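Side-chain contacts in methyltransferase (PDB 1IXK), which probably binds RNA and transfers a methyl group from S-adenosyl-L-methionine to carbon 5 of a cytidine in tRNA: residues 14-17 with 23-26; 145-150 with 186-191. All blocks are in the same frame, centred on the assembly; numbering follows the deposited sequence.

Interaction 1: 14-17 with 23-26; sequences LGYS and RYFQ
Tyr16 and Tyr24 meet ring to ring, the edge of Tyr24 directed toward the face of Tyr16. With planes at 88° and Tyr16 CE1 lying in the plane of the Tyr24 ring at its edge, the pair is an offset edge-to-face (T-shaped) one, centroids 5.5 Å apart. Tyr24 makes the approach with one edge carbon: its CE2 lies 3.4 Å from Tyr16 CE1 and 3.8 Å from Tyr16 CD1, displaced from the ring centre. In both residues CG is anti to the carbonyl carbon (chi1 -67° in Tyr16, -65° in Tyr24), which brings the rings together although the closest CA atoms, those of these same two residues, are 10.0 Å apart. The hydroxyl of Tyr24 takes no part in the ring contact; it is hydrogen-bonded to Glu250, whose carboxylate also forms a salt bridge with Arg23. Leu11, Ala36 and Met39 pack on Tyr16. A serine in place of Tyr16 would probably open a gap among these residues and leave the edge of Tyr24 without its aromatic mate. Gly15, at positive phi, closes helix 5-13 with a Schellman motif, and Ser17 N-caps helix 18-28 through OG to the amide of Phe20: a C-cap followed closely by an N-cap, a common short link between consecutive helices.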
# COMPACT_ATOMS: atom_id res chain seq x y z
N LEU A 14 11.90 -17.97 -15.03
CA LEU A 14 11.75 -17.15 -13.83
C LEU A 14 10.78 -17.80 -12.86
O LEU A 14 10.66 -17.38 -11.71
CB LEU A 14 11.27 -15.74 -14.18
CG LEU A 14 12.27 -14.86 -14.93
CD1 LEU A 14 11.68 -13.46 -15.09
CD2 LEU A 14 13.59 -14.79 -14.17
N GLY A 15 10.08 -18.84 -13.32
CA GLY A 15 9.14 -19.54 -12.46
C GLY A 15 7.68 -19.35 -12.79
O GLY A 15 6.81 -19.85 -12.08
N TYR A 16 7.39 -18.65 -13.88
CA TYR A 16 6.01 -18.41 -14.27
C TYR A 16 5.41 -19.57 -15.05
O TYR A 16 6.10 -20.27 -15.79
CB TYR A 16 5.92 -17.15 -15.13
CG TYR A 16 6.23 -15.88 -14.40
CD1 TYR A 16 5.31 -15.33 -13.51
CD2 TYR A 16 7.42 -15.19 -14.63
CE1 TYR A 16 5.57 -14.12 -12.87
CE2 TYR A 16 7.68 -13.99 -14.00
CZ TYR A 16 6.75 -13.46 -13.13
OH TYR A 16 6.98 -12.24 -12.54
N SER A 17 4.11 -19.79 -14.87
CA SER A 17 3.41 -20.84 -15.60
C SER A 17 3.12 -20.23 -16.97
O SER A 17 3.16 -19.01 -17.13
CB SER A 17 2.10 -21.20 -14.90
OG SER A 17 1.19 -20.11 -14.94
N ARG A 23 -0.75 -14.23 -19.80
CA ARG A 23 -1.53 -13.13 -19.24
C ARG A 23 -0.71 -11.84 -19.20
O ARG A 23 -1.16 -10.79 -19.66
CB ARG A 23 -2.00 -13.49 -17.82
CG ARG A 23 -3.28 -14.32 -17.78
CD ARG A 23 -3.52 -14.94 -16.40
NE ARG A 23 -3.62 -13.95 -15.32
CZ ARG A 23 -4.73 -13.30 -14.98
NH1 ARG A 23 -5.86 -13.52 -15.64
NH2 ARG A 23 -4.71 -12.44 -13.97
N TYR A 24 0.51 -11.92 -18.67
CA TYR A 24 1.34 -10.72 -18.59
C TYR A 24 1.67 -10.15 -19.95
O TYR A 24 1.71 -8.93 -20.11
CB TYR A 24 2.62 -11.00 -17.79
CG TYR A 24 2.34 -11.33 -16.33
CD1 TYR A 24 1.20 -10.84 -15.70
CD2 TYR A 24 3.21 -12.13 -15.59
CE1 TYR A 24 0.93 -11.14 -14.37
CE2 TYR A 24 2.95 -12.44 -14.26
CZ TYR A 24 1.80 -11.94 -13.65
OH TYR A 24 1.53 -12.23 -12.33
N PHE A 25 1.90 -11.01 -20.94
CA PHE A 25 2.20 -10.51 -22.28
C PHE A 25 0.96 -9.85 -22.89
O PHE A 25 1.07 -8.87 -23.63
CB PHE A 25 2.69 -11.65 -23.19
CG PHE A 25 3.02 -11.21 -24.59
CD1 PHE A 25 2.05 -11.25 -25.59
CD2 PHE A 25 4.29 -10.73 -24.89
CE1 PHE A 25 2.35 -10.80 -26.88
CE2 PHE A 25 4.59 -10.28 -26.18
CZ PHE A 25 3.62 -10.32 -27.18
N GLN A 26 -0.22 -10.37 -22.58
CA GLN A 26 -1.46 -9.78 -23.09
C GLN A 26 -1.74 -8.42 -22.45
O GLN A 26 -2.38 -7.56 -23.06
CB GLN A 26 -2.64 -10.71 -22.81
CG GLN A 26 -2.52 -12.07 -23.46
CD GLN A 26 -3.73 -12.94 -23.20
OE1 GLN A 26 -4.16 -13.10 -22.06
NE2 GLN A 26 -4.29 -13.50 -24.27

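Interaction 2: 145-150 with 186-191; sequences VIYAFD and VEFDKI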
# COMPACT_ATOMS: atom_id res chain seq x y z
N VAL A 145 -8.80 9.57 15.89
CA VAL A 145 -8.70 8.19 16.34
C VAL A 145 -8.49 7.23 15.18
O VAL A 145 -9.04 7.43 14.09
CB VAL A 145 -9.97 7.73 17.09
CG1 VAL A 145 -9.77 6.32 17.65
CG2 VAL A 145 -10.30 8.70 18.21
N ILE A 146 -7.69 6.20 15.41
CA ILE A 146 -7.44 5.20 14.38
C ILE A 146 -7.75 3.83 14.95
O ILE A 146 -7.15 3.42 15.94
CB ILE A 146 -5.98 5.16 13.93
CG1 ILE A 146 -5.59 6.49 13.27
CG2 ILE A 146 -5.77 3.99 12.97
CD1 ILE A 146 -4.09 6.67 13.12
N TYR A 147 -8.70 3.13 14.34
CA TYR A 147 -9.04 1.78 14.77
C TYR A 147 -8.31 0.80 13.86
O TYR A 147 -8.31 0.97 12.64
CB TYR A 147 -10.55 1.53 14.66
CG TYR A 147 -11.39 2.27 15.68
CD1 TYR A 147 -11.80 3.58 15.47
CD2 TYR A 147 -11.76 1.65 16.87
CE1 TYR A 147 -12.57 4.26 16.41
CE2 TYR A 147 -12.53 2.31 17.83
CZ TYR A 147 -12.93 3.62 17.59
OH TYR A 147 -13.71 4.27 18.53
N ALA A 148 -7.67 -0.22 14.44
CA ALA A 148 -6.95 -1.22 13.66
C ALA A 148 -7.28 -2.60 14.22
O ALA A 148 -7.61 -2.73 15.40
CB ALA A 148 -5.45 -0.97 13.72
N PHE A 149 -7.19 -3.62 13.37
CA PHE A 149 -7.51 -4.99 13.75
C PHE A 149 -6.43 -5.99 13.36
O PHE A 149 -5.88 -5.93 12.26
CB PHE A 149 -8.82 -5.43 13.07
CG PHE A 149 -9.97 -4.46 13.25
CD1 PHE A 149 -9.97 -3.22 12.62
CD2 PHE A 149 -11.06 -4.81 14.05
CE1 PHE A 149 -11.03 -2.34 12.77
CE2 PHE A 149 -12.13 -3.93 14.20
CZ PHE A 149 -12.12 -2.69 13.57
N ASP A 150 -6.13 -6.92 14.26
CA ASP A 150 -5.14 -7.97 13.99
C ASP A 150 -5.60 -9.23 14.71
O ASP A 150 -5.84 -9.20 15.92
CB ASP A 150 -3.77 -7.56 14.53
CG ASP A 150 -2.63 -8.40 13.94
OD1 ASP A 150 -2.87 -9.58 13.58
OD2 ASP A 150 -1.50 -7.88 13.84
N VAL A 186 -19.59 2.38 14.49
CA VAL A 186 -18.89 3.65 14.35
C VAL A 186 -18.91 4.08 12.88
O VAL A 186 -18.76 3.25 11.99
CB VAL A 186 -17.43 3.54 14.82
CG1 VAL A 186 -16.67 4.81 14.49
CG2 VAL A 186 -17.38 3.29 16.32
N GLU A 187 -19.11 5.37 12.65
CA GLU A 187 -19.12 5.92 11.29
C GLU A 187 -17.74 6.54 11.07
O GLU A 187 -17.30 7.37 11.87
CB GLU A 187 -20.20 7.00 11.16
CG GLU A 187 -20.10 8.11 12.20
CD GLU A 187 -20.30 7.61 13.62
OE1 GLU A 187 -21.41 7.14 13.93
OE2 GLU A 187 -19.34 7.68 14.42
N PHE A 188 -17.07 6.16 9.99
CA PHE A 188 -15.72 6.65 9.72
C PHE A 188 -15.59 7.76 8.69
O PHE A 188 -16.33 7.82 7.72
CB PHE A 188 -14.84 5.47 9.28
CG PHE A 188 -14.60 4.46 10.36
CD1 PHE A 188 -13.51 4.60 11.22
CD2 PHE A 188 -15.47 3.40 10.55
CE1 PHE A 188 -13.30 3.69 12.26
CE2 PHE A 188 -15.27 2.48 11.58
CZ PHE A 188 -14.18 2.63 12.44
N ASP A 189 -14.61 8.63 8.92
CA ASP A 189 -14.31 9.72 7.99
C ASP A 189 -13.40 9.18 6.89
O ASP A 189 -13.55 9.54 5.73
CB ASP A 189 -13.54 10.86 8.69
CG ASP A 189 -14.38 11.60 9.71
OD1 ASP A 189 -15.48 12.06 9.35
OD2 ASP A 189 -13.93 11.72 10.87
N LYS A 190 -12.45 8.33 7.29
CA LYS A 190 -11.47 7.77 6.36
C LYS A 190 -11.20 6.29 6.64
O LYS A 190 -11.18 5.87 7.79
CB LYS A 190 -10.14 8.51 6.49
CG LYS A 190 -10.17 10.01 6.25
CD LYS A 190 -10.33 10.33 4.79
CE LYS A 190 -9.66 11.66 4.46
NZ LYS A 190 -10.11 12.77 5.32
N ILE A 191 -10.98 5.53 5.57
CA ILE A 191 -10.67 4.11 5.71
C ILE A 191 -9.50 3.71 4.82
O ILE A 191 -9.45 4.06 3.65
CB ILE A 191 -11.89 3.23 5.33
CG1 ILE A 191 -13.02 3.49 6.32
CG2 ILE A 191 -11.49 1.74 5.32
CD1 ILE A 191 -14.24 2.65 6.10
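The extended backbone of 145-149 and the chain at 186-191 make no hydrogen bond to each other, and the second segment bends at Asp189, where it leaves the extended conformation. Tyr147 bridges the separation with its ring. Its CD1 comes 3.5 Å from CE1 of Phe188 and 4.0 Å from CZ of Phe188, lying near the Phe188 plane at that ring's edge. The planes are at 89° and the centroids 5.7 Å apart, and the rings approach obliquely. A chi1 of -67° sets CG of Phe188 anti to the carbonyl carbon and carries the ring's end closer to Tyr147 than the direction of its CB would suggest. Strand 121-124 runs parallel to both 145-149 and 188-194 and lies between them, the central order of the Rossmann-like sheet of class I methyltransferases; the aromatic contact therefore spans an intervening strand, and Ile121 and Ala123 of that strand touch Phe188. Val186 adds an aliphatic layer: its CG1 sits 3.9 Å above one face of Phe188, offset toward the rim, while its CG2 is 4.4 Å from Tyr147 OH. Leu184 and Ile172 also pack against Tyr147. Strand 145-149 leads into Asp150, predicted to bind S-adenosyl-L-methionine, whose OD1 forms a salt bridge with Arg155 and accepts a hydrogen bond from the Asp152 amide.

Overall arrangement
Interactions 1 and 2 lie on opposite sides of the chain's centre, their own centres 38 Å apart and their nearest atoms about 25 Å apart, and they share no secondary-structure element. Both rely on nearly perpendicular aromatic rings without a hydrogen bond across the contact. Interaction 1 is local, with five residues between its segments, and both touching residues are buried; it joins a helix-linking turn to the following helix. Interaction 2 links strand 145-149 to the start of strand 188-194 and the loop before it, is only partly buried and covers more area (132 against 76 Å²). Across both the chemistry is apolar; the surroundings differ, Tyr24 OH being hydrogen-bonded to Glu250 outside the pair, while in interaction 2 Val186 joins the rings.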